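Local coordinates for protein 8-amino-8-demethylriboflavin N,N-dimethyltransferase (Streptomyces davawensis, PDB 4D7K) that catalyses the S-adenosyl methionine-dependent double methylation of 8-amino-8-demethyl-D-riboflavin to the antibiotic roseoflavin, working as a homodimer, at residues Q19-V22 / D23-A27. Sequence-based numbering, arbitrary orientation.
Sequences QYNV and DLKVA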
# COMPACT_ATOMS: atom_id res chain seq x y z
N GLN A 19 7.07 7.25 0.16
CA GLN A 19 6.57 6.62 -1.06
C GLN A 19 5.64 5.44 -0.76
O GLN A 19 4.68 5.21 -1.49
CB GLN A 19 7.75 6.18 -1.93
CG GLN A 19 7.36 5.69 -3.32
CD GLN A 19 6.75 6.79 -4.17
OE1 GLN A 19 7.38 7.82 -4.40
NE2 GLN A 19 5.53 6.57 -4.64
N TYR A 20 5.91 4.71 0.31
CA TYR A 20 5.01 3.64 0.74
C TYR A 20 3.66 4.21 1.17
O TYR A 20 2.61 3.59 0.94
CB TYR A 20 5.61 2.82 1.90
CG TYR A 20 6.64 1.82 1.44
CD1 TYR A 20 6.32 0.84 0.51
CD2 TYR A 20 7.94 1.84 1.95
CE1 TYR A 20 7.25 -0.08 0.08
CE2 TYR A 20 8.89 0.92 1.52
CZ TYR A 20 8.53 -0.04 0.59
OH TYR A 20 9.46 -0.96 0.16
N ASN A 21 3.68 5.39 1.79
CA ASN A 21 2.46 6.09 2.17
C ASN A 21 1.64 6.46 0.94
O ASN A 21 0.42 6.29 0.92
CB ASN A 21 2.80 7.34 2.99
CG ASN A 21 1.57 8.01 3.57
OD1 ASN A 21 1.10 9.02 3.06
ND2 ASN A 21 1.06 7.45 4.66
N VAL A 22 2.32 6.95 -0.09
CA VAL A 22 1.68 7.32 -1.34
C VAL A 22 1.13 6.10 -2.09
O VAL A 22 -0.01 6.11 -2.56
CB VAL A 22 2.66 8.08 -2.25
CG1 VAL A 22 2.06 8.29 -3.64
CG2 VAL A 22 3.05 9.41 -1.61
N ASP A 23 1.93 5.05 -2.20
CA ASP A 23 1.53 3.88 -2.96
C ASP A 23 0.38 3.14 -2.25
O ASP A 23 -0.37 2.39 -2.87
CB ASP A 23 2.73 2.95 -3.19
CG ASP A 23 3.75 3.54 -4.16
OD1 ASP A 23 3.61 4.73 -4.53
OD2 ASP A 23 4.69 2.82 -4.56
N LEU A 24 0.24 3.39 -0.96
CA LEU A 24 -0.89 2.86 -0.20
C LEU A 24 -2.18 3.52 -0.68
O LEU A 24 -3.17 2.84 -0.95
CB LEU A 24 -0.67 3.09 1.30
CG LEU A 24 -1.76 2.67 2.27
CD1 LEU A 24 -2.20 1.24 2.02
CD2 LEU A 24 -1.25 2.81 3.69
N LYS A 25 -2.17 4.85 -0.79
CA LYS A 25 -3.31 5.58 -1.33
C LYS A 25 -3.63 5.16 -2.77
O LYS A 25 -4.80 5.08 -3.16
CB LYS A 25 -3.05 7.09 -1.29
CG LYS A 25 -2.75 7.65 0.08
CD LYS A 25 -2.24 9.08 -0.04
CE LYS A 25 -1.42 9.50 1.18
NZ LYS A 25 -2.22 9.41 2.43
N VAL A 26 -2.60 4.92 -3.57
CA VAL A 26 -2.80 4.48 -4.94
C VAL A 26 -3.51 3.12 -4.97
O VAL A 26 -4.41 2.91 -5.79
CB VAL A 26 -1.46 4.39 -5.71
CG1 VAL A 26 -1.65 3.70 -7.05
CG2 VAL A 26 -0.86 5.79 -5.90
N ALA A 27 -3.13 2.23 -4.06
CA ALA A 27 -3.74 0.90 -3.98
C ALA A 27 -5.24 1.00 -3.77
O ALA A 27 -6.01 0.24 -4.35
CB ALA A 27 -3.10 0.09 -2.87
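Q19 and D23, one helical turn apart, are joined twice. The backbone N of D23 donates to the carbonyl O of Q19 at 2.8 Å, and the side-chain amide of Q19 returns a bond, NE2 to OD1 of D23 at 2.7 Å. To make that second bond the glutamine chain doubles back: CG leaves on the side opposite the backbone N (chi1 -172°), then a bend at chi2 of 65° swings the amide along the helix toward the aspartate. OD1 lies almost exactly in the amide plane, but the N-H comes in from above the carboxylate plane, the two planes being turned 57° from each other.

The next three bonds along the helix follow the same i+4 to i pattern. L24 N reaches Y20 O at 3.0 Å and V26 N reaches V22 O, also at 3.0 Å, while K25 N to N21 O is stretched to 3.4 Å and weak. Beside that weak bond the lysine chain runs back past the carbonyl O of N21, and its CE comes to 3.2 Å from OD1 of N21. Its ammonium is satisfied by a salt bridge to D301 of the second subunit, and also makes a cation-pi contact with F108 of that subunit. The Y20 hydroxyl is satisfied within the same helix, by a hydrogen bond to R16 one turn earlier.

This part of helix 13-35, in the dimerisation domain, packs on its own copy: L24 meets L24 of the second subunit, and Y20 meets its V26. The D23 carboxylates of the two subunits also approach each other through OD2, so the N-H that Q19 gives to OD1 probably helps to stabilise a carboxylate that faces its own copy across the interface.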